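DnaJ homolog subfamily C member 27-A (Xenopus laevis, PDB 6JMG) binds GTP and magnesium as a Rab-family small GTPase that also carries a DnaJ domain, and is possibly involved in regulating the MEK/ERK pathway. Local coordinates at residues Y96-K101 with V131-I136. Numbering follows the deposited sequence.
Sequences YDVGHK and VCANKI. With GTP (guanosine-5'-triphosphate), chain C.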
ATOM      1  N   TYR A  96      -5.045   2.719  14.416  1.00 48.55           N
ATOM      2  CA  TYR A  96      -4.846   2.031  15.685  1.00 51.69           C
ATOM      3  C   TYR A  96      -4.972   3.021  16.836  1.00 61.82           C
ATOM      4  O   TYR A  96      -5.100   4.238  16.642  1.00 51.57           O
ATOM      5  CB  TYR A  96      -3.494   1.332  15.769  1.00 51.96           C
ATOM      6  CG  TYR A  96      -2.299   2.233  15.718  1.00 50.20           C
ATOM      7  CD1 TYR A  96      -1.854   2.774  14.511  1.00 56.06           C
ATOM      8  CD2 TYR A  96      -1.569   2.505  16.868  1.00 53.35           C
ATOM      9  CE1 TYR A  96      -0.718   3.591  14.463  1.00 60.85           C
ATOM     10  CE2 TYR A  96      -0.441   3.308  16.835  1.00 54.31           C
ATOM     11  CZ  TYR A  96      -0.015   3.852  15.639  1.00 62.12           C
ATOM     12  OH  TYR A  96       1.111   4.658  15.626  1.00 71.27           O
ATOM     13  N   ASP A  97      -4.940   2.466  18.046  1.00 63.92           N
ATOM     14  CA  ASP A  97      -5.100   3.202  19.295  1.00 54.78           C
ATOM     15  C   ASP A  97      -3.754   3.206  20.015  1.00 59.10           C
ATOM     16  O   ASP A  97      -3.255   2.146  20.410  1.00 64.76           O
ATOM     17  CB  ASP A  97      -6.209   2.547  20.127  1.00 67.71           C
ATOM     18  CG  ASP A  97      -6.439   3.205  21.489  1.00 80.05           C
ATOM     19  OD1 ASP A  97      -7.445   2.829  22.135  1.00 83.89           O
ATOM     20  OD2 ASP A  97      -5.636   4.060  21.934  1.00 84.40           O
ATOM     21  N   VAL A  98      -3.179   4.395  20.207  1.00 60.74           N
ATOM     22  CA  VAL A  98      -1.879   4.496  20.861  1.00 62.13           C
ATOM     23  C   VAL A  98      -1.920   3.962  22.282  1.00 66.02           C
ATOM     24  O   VAL A  98      -0.867   3.703  22.877  1.00 66.43           O
ATOM     25  CB  VAL A  98      -1.370   5.951  20.860  1.00 60.77           C
ATOM     26  CG1 VAL A  98      -1.181   6.447  19.433  1.00 56.77           C
ATOM     27  CG2 VAL A  98      -2.328   6.866  21.657  1.00 55.40           C
ATOM     28  N   GLY A  99      -3.112   3.793  22.844  1.00 69.44           N
ATOM     29  CA  GLY A  99      -3.280   3.299  24.191  1.00 70.25           C
ATOM     30  C   GLY A  99      -3.317   1.799  24.349  1.00 70.77           C
ATOM     31  O   GLY A  99      -3.383   1.321  25.485  1.00 82.18           O
ATOM     32  N   HIS A 100      -3.283   1.040  23.251  1.00 78.40           N
ATOM     33  CA  HIS A 100      -3.469  -0.412  23.281  1.00 79.14           C
ATOM     34  C   HIS A 100      -2.557  -1.008  22.211  1.00 78.87           C
ATOM     35  O   HIS A 100      -2.879  -0.978  21.018  1.00 79.84           O
ATOM     36  CB  HIS A 100      -4.942  -0.758  23.050  1.00 77.72           C
ATOM     37  CG  HIS A 100      -5.844  -0.432  24.209  1.00 94.59           C
ATOM     38  ND1 HIS A 100      -6.724   0.630  24.196  1.00102.74           N
ATOM     39  CD2 HIS A 100      -6.032  -1.055  25.398  1.00100.20           C
ATOM     40  CE1 HIS A 100      -7.399   0.659  25.332  1.00 99.95           C
ATOM     41  NE2 HIS A 100      -7.000  -0.355  26.078  1.00 97.74           N
ATOM     42  N   LYS A 101      -1.418  -1.557  22.631  1.00 71.67           N
ATOM     43  CA  LYS A 101      -0.402  -1.837  21.634  1.00 70.18           C
ATOM     44  C   LYS A 101      -0.772  -3.041  20.753  1.00 71.74           C
ATOM     45  O   LYS A 101      -0.339  -3.113  19.594  1.00 71.32           O
ATOM     46  CB  LYS A 101       0.981  -1.827  22.330  1.00 75.55           C
ATOM     47  CG  LYS A 101       2.112  -2.678  21.748  1.00 85.87           C
ATOM     48  CD  LYS A 101       3.593  -2.190  22.102  1.00102.77           C
ATOM     49  CE  LYS A 101       4.077  -2.072  23.582  1.00125.01           C
ATOM     50  NZ  LYS A 101       4.873  -3.185  24.071  1.00127.95           N
ATOM     51  N   VAL A 131      -2.088   6.202   7.823  1.00 63.82           N
ATOM     52  CA  VAL A 131      -2.038   5.547   9.125  1.00 62.29           C
ATOM     53  C   VAL A 131      -2.417   6.570  10.184  1.00 61.77           C
ATOM     54  O   VAL A 131      -1.805   7.640  10.284  1.00 67.59           O
ATOM     55  CB  VAL A 131      -0.656   4.943   9.405  1.00 60.75           C
ATOM     56  CG1 VAL A 131      -0.663   4.249  10.743  1.00 61.57           C
ATOM     57  CG2 VAL A 131      -0.271   3.962   8.312  1.00 61.86           C
ATOM     58  N   CYS A 132      -3.428   6.253  10.969  1.00 62.51           N
ATOM     59  CA  CYS A 132      -3.873   7.142  12.035  1.00 61.95           C
ATOM     60  C   CYS A 132      -3.586   6.498  13.383  1.00 54.48           C
ATOM     61  O   CYS A 132      -4.169   5.461  13.733  1.00 50.34           O
ATOM     62  CB  CYS A 132      -5.360   7.481  11.887  1.00 55.45           C
ATOM     63  SG  CYS A 132      -5.739   8.268  10.304  1.00 57.89           S
ATOM     64  N   ALA A 133      -2.656   7.107  14.108  1.00 49.30           N
ATOM     65  CA  ALA A 133      -2.368   6.766  15.493  1.00 50.60           C
ATOM     66  C   ALA A 133      -3.365   7.573  16.307  1.00 58.00           C
ATOM     67  O   ALA A 133      -3.149   8.758  16.574  1.00 63.58           O
ATOM     68  CB  ALA A 133      -0.920   7.100  15.844  1.00 57.43           C
ATOM     69  N   ASN A 134      -4.466   6.938  16.681  1.00 51.51           N
ATOM     70  CA  ASN A 134      -5.639   7.648  17.150  1.00 56.25           C
ATOM     71  C   ASN A 134      -5.723   7.659  18.667  1.00 61.47           C
ATOM     72  O   ASN A 134      -5.074   6.864  19.351  1.00 61.47           O
ATOM     73  CB  ASN A 134      -6.906   7.026  16.574  1.00 52.34           C
ATOM     74  CG  ASN A 134      -8.084   7.958  16.654  1.00 57.46           C
ATOM     75  OD1 ASN A 134      -7.948   9.173  16.444  1.00 55.41           O
ATOM     76  ND2 ASN A 134      -9.254   7.406  16.972  1.00 59.42           N
ATOM     77  N   LYS A 135      -6.548   8.587  19.175  1.00 51.95           N
ATOM     78  CA  LYS A 135      -6.860   8.742  20.602  1.00 59.55           C
ATOM     79  C   LYS A 135      -5.682   9.308  21.397  1.00 64.39           C
ATOM     80  O   LYS A 135      -5.521   8.993  22.579  1.00 67.10           O
ATOM     81  CB  LYS A 135      -7.325   7.427  21.243  1.00 55.08           C
ATOM     82  CG  LYS A 135      -8.426   6.706  20.506  1.00 59.81           C
ATOM     83  CD  LYS A 135      -9.090   5.697  21.403  1.00 50.14           C
ATOM     84  CE  LYS A 135     -10.253   5.044  20.713  1.00 52.00           C
ATOM     85  NZ  LYS A 135     -10.653   3.793  21.385  1.00 60.11           N
ATOM     86  N   ILE A 136      -4.887  10.181  20.768  1.00 55.75           N
ATOM     87  CA  ILE A 136      -3.793  10.852  21.449  1.00 63.22           C
ATOM     88  C   ILE A 136      -4.289  11.736  22.595  1.00 73.64           C
ATOM     89  O   ILE A 136      -3.501  12.136  23.456  1.00 81.20           O
ATOM     90  CB  ILE A 136      -2.965  11.674  20.441  1.00 61.84           C
ATOM     91  CG1 ILE A 136      -3.839  12.663  19.677  1.00 63.68           C
ATOM     92  CG2 ILE A 136      -2.259  10.763  19.466  1.00 51.65           C
ATOM     93  CD1 ILE A 136      -3.037  13.471  18.650  1.00 52.73           C
TER
HETATM   94  PG  GTP C 301     -15.595  -0.923  15.001  1.00 61.34           P
HETATM   95  O1G GTP C 301     -16.534  -0.320  13.979  1.00 47.09           O
HETATM   96  O2G GTP C 301     -14.454  -1.663  14.349  1.00 46.63           O
HETATM   97  O3G GTP C 301     -16.370  -1.881  15.887  1.00 57.06           O
HETATM   98  O3B GTP C 301     -14.859   0.197  15.909  1.00 64.58           O
HETATM   99  PB  GTP C 301     -14.362   1.618  15.337  1.00 63.80           P
HETATM  100  O1B GTP C 301     -12.943   1.540  14.840  1.00 52.01           O
HETATM  101  O2B GTP C 301     -15.231   2.198  14.246  1.00 47.53           O
HETATM  102  O3A GTP C 301     -14.343   2.534  16.660  1.00 69.93           O
HETATM  103  PA  GTP C 301     -15.358   3.756  16.882  1.00 59.82           P
HETATM  104  O1A GTP C 301     -15.171   4.857  15.867  1.00 54.27           O
HETATM  105  O2A GTP C 301     -16.785   3.294  16.881  1.00 59.19           O
HETATM  106  O5' GTP C 301     -14.907   4.181  18.351  1.00 62.49           O
HETATM  107  C5' GTP C 301     -14.874   3.217  19.375  1.00 63.66           C
HETATM  108  C4' GTP C 301     -15.022   3.955  20.701  1.00 54.57           C
HETATM  109  O4' GTP C 301     -13.880   4.747  20.881  1.00 57.22           O
HETATM  110  C3' GTP C 301     -16.188   4.910  20.759  1.00 50.49           C
HETATM  111  O3' GTP C 301     -16.614   4.842  22.084  1.00 52.00           O
HETATM  112  C2' GTP C 301     -15.618   6.291  20.543  1.00 59.42           C
HETATM  113  O2' GTP C 301     -16.233   7.309  21.300  1.00 59.82           O
HETATM  114  C1' GTP C 301     -14.229   6.115  21.073  1.00 51.18           C
HETATM  115  N9  GTP C 301     -13.269   6.958  20.360  1.00 58.35           N
HETATM  116  C8  GTP C 301     -13.055   7.006  19.004  1.00 56.33           C
HETATM  117  N7  GTP C 301     -12.044   7.885  18.767  1.00 57.76           N
HETATM  118  C5  GTP C 301     -11.621   8.387  19.950  1.00 63.62           C
HETATM  119  C6  GTP C 301     -10.631   9.301  20.275  1.00 63.49           C
HETATM  120  O6  GTP C 301      -9.951   9.835  19.402  1.00 56.12           O
HETATM  121  N1  GTP C 301     -10.397   9.604  21.600  1.00 67.33           N
HETATM  122  C2  GTP C 301     -11.144   9.020  22.594  1.00 60.88           C
HETATM  123  N2  GTP C 301     -10.902   9.350  23.855  1.00 74.61           N
HETATM  124  N3  GTP C 301     -12.134   8.109  22.269  1.00 59.27           N
HETATM  125  C4  GTP C 301     -12.371   7.804  20.966  1.00 64.24           C
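One face of the Tyr-96 ring lies over Ala-133, whose CA makes a CH-pi contact 3.9 Å from the ring centroid, while Val-131 CG1 meets the ring edge in plane, 3.8 Å from Tyr-96 CE1. With chi1 at 64°, CG of Tyr-96 sits between its backbone N and carbonyl carbon, which folds the ring across the neighbouring strand. Hydrogen bonds from Tyr-96 N to Cys-132 O and Asn-134 N to Tyr-96 O (2.8 Å) join the parallel strands, and Val-98 N to Asn-134 O continues the ladder from the turn. On the opposite sheet face, the Asp-97 side chain crosses that of Lys-135 at about a right angle. Asp-97 OD2 accepts Gly-99 N at 2.7 Å in an Asx turn; OD1 takes His-100 ND1 from above the carboxylate plane and a salt bridge to Lys-135 NZ whose hydrogen bond is weak. An alanine at Asp-97 is likely to leave the Gly-99 amide without this acceptor and the Lys-135 ammonium without its carboxylate mate. Asn-134 and Lys-135 open the NKxD motif of Ras-like GTPases, completed by Asp-137. Lys-135 runs along the guanine, CG 3.4 Å from GTP C6; NZ bonds Glu-26 O and, weakly, GTP O4', its charge probably partly balanced by Asp-97.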